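Acidocalcisomal pyrophosphatase (Trypanosoma brucei brucei, PDB 5C5V) probably hydrolyses inorganic pyrophosphate to orthophosphate with the help of magnesium ions, in a chain that joins an EF-hand-like helical region to a soluble pyrophosphatase domain. Local coordinates at residues 58-61 / 62-65; 71-74 / 75-79; 249-253 / 254-258. All blocks are in the same frame, centred on the assembly; numbering follows the deposited sequence.

Contact 1 (58-61 / 62-65); sequences HVTF and EKFW
The capped N-terminus of helix 61-69 brings Thr60 and Lys63 together, with Thr60 at the N-cap position. Thr60 OG1 lies between the backbone N and the carbonyl carbon (chi1 65°), which turns it into the first turn of the helix, where it accepts a bond from Lys63 N at 3.2 Å. The same oxygen touches Lys63 CG, the two side chains crossing at a slant. Within the same turn the backbone bonds begin: Phe64 N donates to Thr60 O at 3.0 Å, and Trp65 N donates to Phe61 O at 2.7 Å.

Lys63 runs extended beyond CG, back along the residues that precede the cap. Its NZ ends 3.1 Å from His58 O, a weak bond, while Asp56 O is its stronger partner; the amine thus bridges two carbonyls of the loop leading into the helix. Val59, the centre of an inverse gamma turn, bonds through its backbone to Leu24, pairing strand 59-60 with strand 23-24. Such a short antiparallel pair followed directly by a helix is the pattern seen between paired EF-hands, consistent with the EF-hand assignment of this protein.

On the apolar side, Val59 CG1 meets Phe64 CB at 4.1 Å. The Phe61 ring carries Trp65 CB over one face, offset toward the rim, with CZ of Phe61 4.3 Å from that carbon. Phe61 CD1 comes in at the edge of the Phe64 ring, near its plane, 4.2 Å from Phe64 CD2. Phe61 also packs edge-to-face with Phe13, and Phe64 and Trp65 both lean on Met9, so helix 3-14 packs against this aromatic row.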
ATOM      1  N   HIS A  58       7.458  -3.090  53.040  1.00 81.07           N
ATOM      2  CA  HIS A  58       7.969  -2.559  51.788  1.00 80.61           C
ATOM      3  C   HIS A  58       7.418  -1.176  51.496  1.00 80.45           C
ATOM      4  O   HIS A  58       6.210  -0.941  51.592  1.00 80.48           O
ATOM      5  CB  HIS A  58       7.623  -3.491  50.619  1.00 80.14           C
ATOM      6  CG  HIS A  58       8.312  -4.817  50.673  1.00 80.09           C
ATOM      7  ND1 HIS A  58       8.098  -5.804  49.734  1.00 79.82           N
ATOM      8  CD2 HIS A  58       9.224  -5.315  51.541  1.00 80.88           C
ATOM      9  CE1 HIS A  58       8.841  -6.856  50.028  1.00 80.13           C
ATOM     10  NE2 HIS A  58       9.537  -6.584  51.116  1.00 81.26           N
ATOM     11  N   VAL A  59       8.301  -0.263  51.111  1.00 77.25           N
ATOM     12  CA  VAL A  59       7.868   1.068  50.716  1.00 77.09           C
ATOM     13  C   VAL A  59       7.240   1.019  49.331  1.00 76.46           C
ATOM     14  O   VAL A  59       7.903   1.282  48.328  1.00 76.20           O
ATOM     15  CB  VAL A  59       9.032   2.064  50.729  1.00 77.24           C
ATOM     16  CG1 VAL A  59       8.544   3.442  50.352  1.00 77.24           C
ATOM     17  CG2 VAL A  59       9.681   2.088  52.100  1.00 78.30           C
ATOM     18  N   THR A  60       5.957   0.679  49.280  1.00 75.87           N
ATOM     19  CA  THR A  60       5.210   0.703  48.029  1.00 75.42           C
ATOM     20  C   THR A  60       5.033   2.151  47.602  1.00 75.34           C
ATOM     21  O   THR A  60       5.324   3.054  48.374  1.00 76.03           O
ATOM     22  CB  THR A  60       3.834   0.030  48.182  1.00 75.42           C
ATOM     23  OG1 THR A  60       3.025   0.793  49.096  1.00 75.91           O
ATOM     24  CG2 THR A  60       4.009  -1.387  48.728  1.00 75.16           C
ATOM     25  N   PHE A  61       4.568   2.395  46.383  1.00 72.86           N
ATOM     26  CA  PHE A  61       4.353   3.781  45.996  1.00 72.87           C
ATOM     27  C   PHE A  61       3.286   4.384  46.900  1.00 73.33           C
ATOM     28  O   PHE A  61       3.379   5.547  47.316  1.00 73.60           O
ATOM     29  CB  PHE A  61       3.928   3.937  44.539  1.00 72.09           C
ATOM     30  CG  PHE A  61       3.423   5.314  44.225  1.00 72.20           C
ATOM     31  CD1 PHE A  61       4.262   6.410  44.351  1.00 72.40           C
ATOM     32  CD2 PHE A  61       2.111   5.524  43.840  1.00 72.15           C
ATOM     33  CE1 PHE A  61       3.809   7.694  44.090  1.00 72.85           C
ATOM     34  CE2 PHE A  61       1.650   6.807  43.576  1.00 72.53           C
ATOM     35  CZ  PHE A  61       2.503   7.892  43.700  1.00 72.70           C
ATOM     36  N   GLU A  62       2.270   3.577  47.189  1.00 76.55           N
ATOM     37  CA  GLU A  62       1.119   4.038  47.952  1.00 77.25           C
ATOM     38  C   GLU A  62       1.535   4.507  49.343  1.00 77.88           C
ATOM     39  O   GLU A  62       1.010   5.489  49.845  1.00 78.46           O
ATOM     40  CB  GLU A  62       0.062   2.933  48.049  1.00 77.22           C
ATOM     41  CG  GLU A  62      -1.374   3.445  48.156  1.00 77.85           C
ATOM     42  CD  GLU A  62      -1.774   4.368  47.011  1.00 77.72           C
ATOM     43  OE1 GLU A  62      -1.490   4.036  45.841  1.00 76.93           O
ATOM     44  OE2 GLU A  62      -2.392   5.428  47.279  1.00 78.31           O
ATOM     45  N   LYS A  63       2.491   3.820  49.956  1.00 76.68           N
ATOM     46  CA  LYS A  63       2.981   4.248  51.258  1.00 77.14           C
ATOM     47  C   LYS A  63       3.910   5.442  51.114  1.00 77.45           C
ATOM     48  O   LYS A  63       3.926   6.325  51.958  1.00 78.10           O
ATOM     49  CB  LYS A  63       3.717   3.117  51.977  1.00 77.23           C
ATOM     50  CG  LYS A  63       2.935   1.823  52.133  1.00 77.13           C
ATOM     51  CD  LYS A  63       3.629   0.905  53.139  1.00 77.68           C
ATOM     52  CE  LYS A  63       3.363  -0.577  52.883  1.00 77.41           C
ATOM     53  NZ  LYS A  63       4.160  -1.399  53.859  1.00 78.04           N
ATOM     54  N   PHE A  64       4.676   5.478  50.033  1.00 74.43           N
ATOM     55  CA  PHE A  64       5.539   6.616  49.771  1.00 74.47           C
ATOM     56  C   PHE A  64       4.702   7.879  49.601  1.00 74.75           C
ATOM     57  O   PHE A  64       5.061   8.939  50.113  1.00 75.26           O
ATOM     58  CB  PHE A  64       6.397   6.369  48.530  1.00 73.90           C
ATOM     59  CG  PHE A  64       7.228   7.553  48.123  1.00 73.92           C
ATOM     60  CD1 PHE A  64       8.384   7.878  48.811  1.00 74.25           C
ATOM     61  CD2 PHE A  64       6.851   8.338  47.044  1.00 73.63           C
ATOM     62  CE1 PHE A  64       9.141   8.971  48.432  1.00 74.59           C
ATOM     63  CE2 PHE A  64       7.606   9.423  46.658  1.00 73.92           C
ATOM     64  CZ  PHE A  64       8.753   9.742  47.356  1.00 74.42           C
ATOM     65  N   TRP A  65       3.582   7.752  48.888  1.00 74.55           N
ATOM     66  CA  TRP A  65       2.656   8.863  48.707  1.00 74.77           C
ATOM     67  C   TRP A  65       2.122   9.335  50.054  1.00 75.71           C
ATOM     68  O   TRP A  65       2.057  10.532  50.314  1.00 76.29           O
ATOM     69  CB  TRP A  65       1.502   8.457  47.798  1.00 74.17           C
ATOM     70  CG  TRP A  65       0.484   9.545  47.523  1.00 74.62           C
ATOM     71  CD1 TRP A  65      -0.865   9.470  47.728  1.00 74.79           C
ATOM     72  CD2 TRP A  65       0.729  10.848  46.966  1.00 74.42           C
ATOM     73  NE1 TRP A  65      -1.471  10.644  47.344  1.00 74.93           N
ATOM     74  CE2 TRP A  65      -0.517  11.504  46.873  1.00 74.79           C
ATOM     75  CE3 TRP A  65       1.877  11.520  46.539  1.00 74.31           C
ATOM     76  CZ2 TRP A  65      -0.646  12.796  46.368  1.00 74.95           C
ATOM     77  CZ3 TRP A  65       1.746  12.806  46.045  1.00 74.75           C
ATOM     78  CH2 TRP A  65       0.494  13.428  45.960  1.00 74.80           C
TER

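Contact 2 (71-74 / 75-79); sequences HPVH and SRTKC
At the surface-lying start of helix 73-87, the buried side chain of Arg76 bonds back to the backbone of His71, in the loop after helix 61-69. Arg76 bends at chi2 and chi3 and turns back toward the chain before it: its NH1 donates to His71 O at 3.0 Å (N-H...O 151°). The carbonyl oxygen lies in the guanidinium plane, at its edge, whereas NH1 stands above the carbonyl plane. On the way, Arg76 CD passes 3.4 Å from His71 CB. Val73 CA sits over one face of the guanidinium, offset toward the rim, so the group is held at an edge and backed on a face. Arg76 also touches Thr1 and Trp68.

Pro72 occupies the N-cap position, and its carbonyl receives Arg76 N in a nearly straight bond of 3.3 Å. Thr77 adds a side-chain bond to the next carbonyl: OG1, set beside its own backbone N (chi1 -61°), donates to Val73 O at 2.9 Å. Farther round, Lys78 extends to a salt bridge with Asp44. The arrangement is that of a helix N-terminus with proline at the N-cap, in the helical region consistent with the EF-hand assignment.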
ATOM      1  N   HIS A  71       3.794  15.371  55.249  1.00 84.46           N
ATOM      2  CA  HIS A  71       4.655  16.532  55.509  1.00 84.89           C
ATOM      3  C   HIS A  71       3.864  17.836  55.439  1.00 85.70           C
ATOM      4  O   HIS A  71       2.758  17.861  54.882  1.00 85.45           O
ATOM      5  CB  HIS A  71       5.808  16.584  54.504  1.00 84.69           C
ATOM      6  CG  HIS A  71       6.902  15.606  54.785  1.00 84.52           C
ATOM      7  ND1 HIS A  71       7.979  15.910  55.590  1.00 85.13           N
ATOM      8  CD2 HIS A  71       7.094  14.333  54.363  1.00 83.69           C
ATOM      9  CE1 HIS A  71       8.787  14.868  55.656  1.00 84.54           C
ATOM     10  NE2 HIS A  71       8.269  13.894  54.930  1.00 84.14           N
ATOM     11  N   PRO A  72       4.439  18.936  55.970  1.00 86.38           N
ATOM     12  CA  PRO A  72       3.750  20.233  55.947  1.00 86.81           C
ATOM     13  C   PRO A  72       3.901  20.877  54.562  1.00 86.32           C
ATOM     14  O   PRO A  72       5.012  20.960  54.023  1.00 85.94           O
ATOM     15  CB  PRO A  72       4.454  21.041  57.053  1.00 87.57           C
ATOM     16  CG  PRO A  72       5.684  20.221  57.466  1.00 87.51           C
ATOM     17  CD  PRO A  72       5.789  19.034  56.552  1.00 86.54           C
ATOM     18  N   VAL A  73       2.773  21.299  53.989  1.00 86.22           N
ATOM     19  CA  VAL A  73       2.702  21.690  52.578  1.00 85.96           C
ATOM     20  C   VAL A  73       3.741  22.738  52.161  1.00 86.11           C
ATOM     21  O   VAL A  73       4.051  22.875  50.972  1.00 85.70           O
ATOM     22  CB  VAL A  73       1.277  22.216  52.211  1.00 86.38           C
ATOM     23  CG1 VAL A  73       1.223  22.692  50.755  1.00 85.97           C
ATOM     24  CG2 VAL A  73       0.238  21.118  52.410  1.00 86.09           C
ATOM     25  N   HIS A  74       4.312  23.453  53.120  1.00 83.74           N
ATOM     26  CA  HIS A  74       5.308  24.453  52.756  1.00 83.78           C
ATOM     27  C   HIS A  74       6.677  23.829  52.462  1.00 83.45           C
ATOM     28  O   HIS A  74       7.186  23.964  51.339  1.00 83.03           O
ATOM     29  CB  HIS A  74       5.435  25.523  53.834  1.00 84.27           C
ATOM     30  CG  HIS A  74       6.228  26.710  53.385  1.00 84.42           C
ATOM     31  ND1 HIS A  74       7.554  26.896  53.718  1.00 84.41           N
ATOM     32  CD2 HIS A  74       5.899  27.727  52.552  1.00 84.27           C
ATOM     33  CE1 HIS A  74       7.991  28.009  53.153  1.00 84.44           C
ATOM     34  NE2 HIS A  74       7.009  28.529  52.436  1.00 84.45           N
ATOM     35  N   SER A  75       7.254  23.140  53.451  1.00 86.19           N
ATOM     36  CA  SER A  75       8.569  22.516  53.305  1.00 85.87           C
ATOM     37  C   SER A  75       8.613  21.533  52.116  1.00 85.45           C
ATOM     38  O   SER A  75       9.632  21.416  51.412  1.00 84.92           O
ATOM     39  CB  SER A  75       8.954  21.786  54.590  1.00 86.02           C
ATOM     40  OG  SER A  75       8.562  20.425  54.519  1.00 85.90           O
ATOM     41  N   ARG A  76       7.510  20.831  51.885  1.00 85.38           N
ATOM     42  CA  ARG A  76       7.425  19.958  50.729  1.00 84.50           C
ATOM     43  C   ARG A  76       7.755  20.745  49.481  1.00 84.48           C
ATOM     44  O   ARG A  76       8.630  20.351  48.691  1.00 84.07           O
ATOM     45  CB  ARG A  76       6.023  19.361  50.602  1.00 83.95           C
ATOM     46  CG  ARG A  76       5.814  17.976  51.188  1.00 83.47           C
ATOM     47  CD  ARG A  76       4.378  17.880  51.680  1.00 84.05           C
ATOM     48  NE  ARG A  76       3.391  18.118  50.627  1.00 83.97           N
ATOM     49  CZ  ARG A  76       2.114  18.409  50.874  1.00 84.47           C
ATOM     50  NH1 ARG A  76       1.695  18.495  52.134  1.00 85.02           N
ATOM     51  NH2 ARG A  76       1.258  18.633  49.877  1.00 84.06           N
ATOM     52  N   THR A  77       7.050  21.866  49.318  1.00 85.13           N
ATOM     53  CA  THR A  77       7.103  22.660  48.086  1.00 84.95           C
ATOM     54  C   THR A  77       8.522  23.171  47.782  1.00 84.91           C
ATOM     55  O   THR A  77       8.826  23.474  46.625  1.00 84.50           O
ATOM     56  CB  THR A  77       6.087  23.827  48.109  1.00 85.49           C
ATOM     57  OG1 THR A  77       4.758  23.295  48.223  1.00 85.39           O
ATOM     58  CG2 THR A  77       6.160  24.628  46.806  1.00 85.31           C
ATOM     59  N   LYS A  78       9.380  23.312  48.796  1.00 83.68           N
ATOM     60  CA  LYS A  78      10.727  23.792  48.498  1.00 83.70           C
ATOM     61  C   LYS A  78      11.485  22.768  47.638  1.00 83.35           C
ATOM     62  O   LYS A  78      12.035  23.123  46.586  1.00 82.96           O
ATOM     63  CB  LYS A  78      11.541  24.061  49.755  1.00 84.36           C
ATOM     64  CG  LYS A  78      11.888  22.830  50.576  1.00 84.25           C
ATOM     65  CD  LYS A  78      12.554  23.241  51.876  1.00 84.67           C
ATOM     66  CE  LYS A  78      12.867  22.051  52.761  1.00 84.78           C
ATOM     67  NZ  LYS A  78      13.533  22.480  54.035  1.00 85.15           N
ATOM     68  N   CYS A  79      11.481  21.495  48.048  1.00 82.15           N
ATOM     69  CA  CYS A  79      12.226  20.491  47.298  1.00 81.45           C
ATOM     70  C   CYS A  79      11.404  20.120  46.070  1.00 80.49           C
ATOM     71  O   CYS A  79      11.953  19.764  45.034  1.00 80.06           O
ATOM     72  CB  CYS A  79      12.529  19.239  48.137  1.00 81.29           C
ATOM     73  SG  CYS A  79      11.263  17.921  48.032  1.00 80.30           S
TER

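Contact 3 (249-253 / 254-258); sequences MIDEG and KMDWK. With MG (magnesium ion), chain D; MG (magnesium ion), chain E; 2PN (imidodiphosphoric acid), chain C.
The carboxylates of Asp251 and Asp256 lie side by side, pointing the same way, their planes 24° apart. Their OD2 atoms are 3.2 Å from each other because both bind one magnesium ion, at 2.3 Å from Asp251 and 2.0 Å from Asp256. Imidodiphosphate O2 and O5 and two waters complete that shell. Asp256 OD1 binds a second magnesium, which shares O5, so this carboxylate bridges two metals. Away from the metals, Met255 CE lies over the centre of one face of the Trp257 ring, 3.6 Å above its plane; the same methyl, Met255 CE, touches Ile250 CD1 across the hairpin. Tyr318 and Val322 of helix 316-336 also touch Trp257.

Lys258 NZ donates to Asp256 O at 3.1 Å, forms a salt bridge with Asp256 OD2 and also reaches Asp224 OD2; Lys297 pairs with Asp251 OD1. Met249 SD, at the end of a fully extended chain, packs 3.5 Å from Lys258 NZ. Asp256 N donates to Met249 O, and Asp251 and Lys254 exchange two bonds as a hydrogen-bonded pair. The type I' turn from Asp251 to Lys254 closes a beta hairpin that supplies two aspartates to the metal-diphosphate site of a family I soluble pyrophosphatase.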
ATOM      1  N   MET A 249     -16.973  25.352  -5.027  1.00 54.48           N
ATOM      2  CA  MET A 249     -18.423  25.259  -5.064  1.00 55.11           C
ATOM      3  C   MET A 249     -19.103  26.529  -4.558  1.00 55.94           C
ATOM      4  O   MET A 249     -18.781  27.023  -3.469  1.00 56.02           O
ATOM      5  CB  MET A 249     -18.882  24.073  -4.222  1.00 55.16           C
ATOM      6  CG  MET A 249     -20.383  23.920  -4.130  1.00 56.24           C
ATOM      7  SD  MET A 249     -20.802  22.431  -3.200  1.00 56.90           S
ATOM      8  CE  MET A 249     -22.601  22.529  -3.183  1.00 57.67           C
ATOM      9  N   ILE A 250     -20.039  27.050  -5.351  1.00 56.65           N
ATOM     10  CA  ILE A 250     -20.941  28.123  -4.926  1.00 57.12           C
ATOM     11  C   ILE A 250     -22.325  27.505  -4.694  1.00 57.84           C
ATOM     12  O   ILE A 250     -22.978  27.071  -5.633  1.00 58.16           O
ATOM     13  CB  ILE A 250     -21.066  29.256  -5.981  1.00 57.20           C
ATOM     14  CG1 ILE A 250     -19.706  29.633  -6.567  1.00 56.39           C
ATOM     15  CG2 ILE A 250     -21.776  30.480  -5.401  1.00 57.76           C
ATOM     16  CD1 ILE A 250     -18.725  30.022  -5.547  1.00 56.63           C
ATOM     17  N   ASP A 251     -22.772  27.484  -3.447  1.00 56.34           N
ATOM     18  CA  ASP A 251     -23.981  26.771  -3.052  1.00 57.02           C
ATOM     19  C   ASP A 251     -25.082  27.750  -2.625  1.00 57.99           C
ATOM     20  O   ASP A 251     -24.938  28.438  -1.607  1.00 58.38           O
ATOM     21  CB  ASP A 251     -23.633  25.796  -1.910  1.00 56.94           C
ATOM     22  CG  ASP A 251     -24.794  24.903  -1.516  1.00 58.16           C
ATOM     23  OD1 ASP A 251     -25.861  25.003  -2.158  1.00 58.86           O
ATOM     24  OD2 ASP A 251     -24.642  24.108  -0.560  1.00 58.24           O
ATOM     25  N   GLU A 252     -26.170  27.831  -3.393  1.00 58.66           N
ATOM     26  CA  GLU A 252     -27.263  28.761  -3.062  1.00 59.41           C
ATOM     27  C   GLU A 252     -26.757  30.198  -2.874  1.00 59.23           C
ATOM     28  O   GLU A 252     -27.174  30.898  -1.955  1.00 59.51           O
ATOM     29  CB  GLU A 252     -27.997  28.297  -1.791  1.00 60.17           C
ATOM     30  CG  GLU A 252     -28.725  26.946  -1.927  1.00 60.83           C
ATOM     31  CD  GLU A 252     -28.873  26.189  -0.590  1.00 62.02           C
ATOM     32  OE1 GLU A 252     -28.245  26.579   0.421  1.00 61.99           O
ATOM     33  OE2 GLU A 252     -29.627  25.192  -0.540  1.00 63.03           O
ATOM     34  N   GLY A 253     -25.824  30.622  -3.713  1.00 59.40           N
ATOM     35  CA  GLY A 253     -25.334  31.985  -3.652  1.00 59.15           C
ATOM     36  C   GLY A 253     -24.247  32.245  -2.610  1.00 59.24           C
ATOM     37  O   GLY A 253     -23.845  33.389  -2.432  1.00 59.32           O
ATOM     38  N   LYS A 254     -23.761  31.207  -1.929  1.00 58.58           N
ATOM     39  CA  LYS A 254     -22.712  31.395  -0.922  1.00 58.30           C
ATOM     40  C   LYS A 254     -21.444  30.624  -1.305  1.00 57.56           C
ATOM     41  O   LYS A 254     -21.530  29.539  -1.872  1.00 57.27           O
ATOM     42  CB  LYS A 254     -23.163  30.902   0.461  1.00 58.74           C
ATOM     43  CG  LYS A 254     -24.607  31.142   0.851  1.00 59.63           C
ATOM     44  CD  LYS A 254     -24.985  32.580   1.011  1.00 60.27           C
ATOM     45  CE  LYS A 254     -26.457  32.649   1.407  1.00 61.22           C
ATOM     46  NZ  LYS A 254     -26.744  31.788   2.598  1.00 61.65           N
ATOM     47  N   MET A 255     -20.273  31.169  -0.979  1.00 57.18           N
ATOM     48  CA  MET A 255     -19.013  30.456  -1.199  1.00 56.24           C
ATOM     49  C   MET A 255     -18.977  29.217  -0.307  1.00 56.32           C
ATOM     50  O   MET A 255     -19.256  29.278   0.887  1.00 56.89           O
ATOM     51  CB  MET A 255     -17.802  31.346  -0.920  1.00 56.21           C
ATOM     52  CG  MET A 255     -16.513  30.865  -1.574  1.00 55.78           C
ATOM     53  SD  MET A 255     -16.524  31.079  -3.378  1.00 55.65           S
ATOM     54  CE  MET A 255     -16.020  29.442  -3.914  1.00 54.43           C
ATOM     55  N   ASP A 256     -18.660  28.077  -0.896  1.00 54.19           N
ATOM     56  CA  ASP A 256     -18.786  26.818  -0.184  1.00 54.00           C
ATOM     57  C   ASP A 256     -17.698  25.857  -0.634  1.00 53.29           C
ATOM     58  O   ASP A 256     -17.984  24.755  -1.109  1.00 52.95           O
ATOM     59  CB  ASP A 256     -20.178  26.240  -0.412  1.00 54.46           C
ATOM     60  CG  ASP A 256     -20.612  25.320   0.690  1.00 55.30           C
ATOM     61  OD1 ASP A 256     -19.980  25.342   1.776  1.00 55.27           O
ATOM     62  OD2 ASP A 256     -21.602  24.581   0.481  1.00 55.64           O
ATOM     63  N   TRP A 257     -16.449  26.306  -0.485  1.00 53.42           N
ATOM     64  CA  TRP A 257     -15.271  25.524  -0.835  1.00 52.92           C
ATOM     65  C   TRP A 257     -15.396  24.100  -0.366  1.00 52.70           C
ATOM     66  O   TRP A 257     -15.863  23.845   0.740  1.00 53.22           O
ATOM     67  CB  TRP A 257     -14.000  26.110  -0.216  1.00 52.86           C
ATOM     68  CG  TRP A 257     -13.663  27.504  -0.604  1.00 53.39           C
ATOM     69  CD1 TRP A 257     -13.792  28.619   0.171  1.00 53.98           C
ATOM     70  CD2 TRP A 257     -13.106  27.944  -1.850  1.00 52.94           C
ATOM     71  NE1 TRP A 257     -13.357  29.729  -0.517  1.00 54.06           N
ATOM     72  CE2 TRP A 257     -12.928  29.343  -1.758  1.00 53.60           C
ATOM     73  CE3 TRP A 257     -12.739  27.292  -3.033  1.00 52.34           C
ATOM     74  CZ2 TRP A 257     -12.401  30.101  -2.798  1.00 53.35           C
ATOM     75  CZ3 TRP A 257     -12.217  28.045  -4.068  1.00 52.45           C
ATOM     76  CH2 TRP A 257     -12.051  29.436  -3.944  1.00 53.06           C
ATOM     77  N   LYS A 258     -14.958  23.174  -1.210  1.00 51.92           N
ATOM     78  CA  LYS A 258     -14.906  21.763  -0.846  1.00 51.57           C
ATOM     79  C   LYS A 258     -13.474  21.284  -0.949  1.00 51.01           C
ATOM     80  O   LYS A 258     -12.962  21.064  -2.049  1.00 50.37           O
ATOM     81  CB  LYS A 258     -15.827  20.937  -1.746  1.00 51.49           C
ATOM     82  CG  LYS A 258     -17.310  21.257  -1.586  1.00 52.36           C
ATOM     83  CD  LYS A 258     -17.880  20.649  -0.318  1.00 52.93           C
ATOM     84  CE  LYS A 258     -19.358  20.967  -0.177  1.00 53.95           C
ATOM     85  NZ  LYS A 258     -19.585  22.411   0.087  1.00 54.30           N
TER
HETATM   86 MG    MG D 502     -23.246  23.692   1.175  1.00 55.59          MG
HETATM   87 MG    MG E 503     -20.628  24.378   3.445  1.00 54.21          MG
HETATM   88  P1  2PN C 501     -25.195  21.546   2.691  1.00 55.18           P
HETATM   89  O1  2PN C 501     -26.192  21.828   3.846  1.00 56.48           O
HETATM   90  O2  2PN C 501     -25.024  22.850   1.867  1.00 54.34           O
HETATM   91  O3  2PN C 501     -25.717  20.346   1.852  1.00 55.50           O
HETATM   92  N1  2PN C 501     -23.767  21.070   3.327  1.00 54.44           N
HETATM   93  P2  2PN C 501     -22.734  22.049   4.139  0.75 54.10           P
HETATM   94  O4  2PN C 501     -23.473  22.783   5.316  1.00 55.20           O
HETATM   95  O5  2PN C 501     -22.238  23.086   3.150  1.00 52.94           O
HETATM   96  O6  2PN C 501     -21.619  21.265   4.676  1.00 53.27           O
HETATM   97  O   HOH W   1     -22.692  21.815   0.461  1.00 55.44           O
HETATM   98  O   HOH W   2     -23.926  25.576   2.159  1.00 54.22           O
HETATM   99  O   HOH W   3     -18.976  25.438   4.470  1.00 53.49           O
HETATM  100  O   HOH W   4     -21.213  24.060   5.254  1.00 52.83           O

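From the N terminus, the chain first passes through contact 1, where strand 59-60 turns into helix 61-69, and soon afterwards through contact 2, where the loop after that helix leads into helix 73-87. Their centres are about 18 Å apart, with nearest atoms about 7 Å apart, so the contacts do not touch, helix 61-69 running from one to the other. Contact 3 comes much later, closing the hairpin of strands 238-251 and 254-263 at the diphosphate site, on the opposite side of the chain's centre and about 62 Å from contact 1 between centres. All three are local and in series: none nests in or crosses another. The first two shape the helical region, the third the catalytic domain.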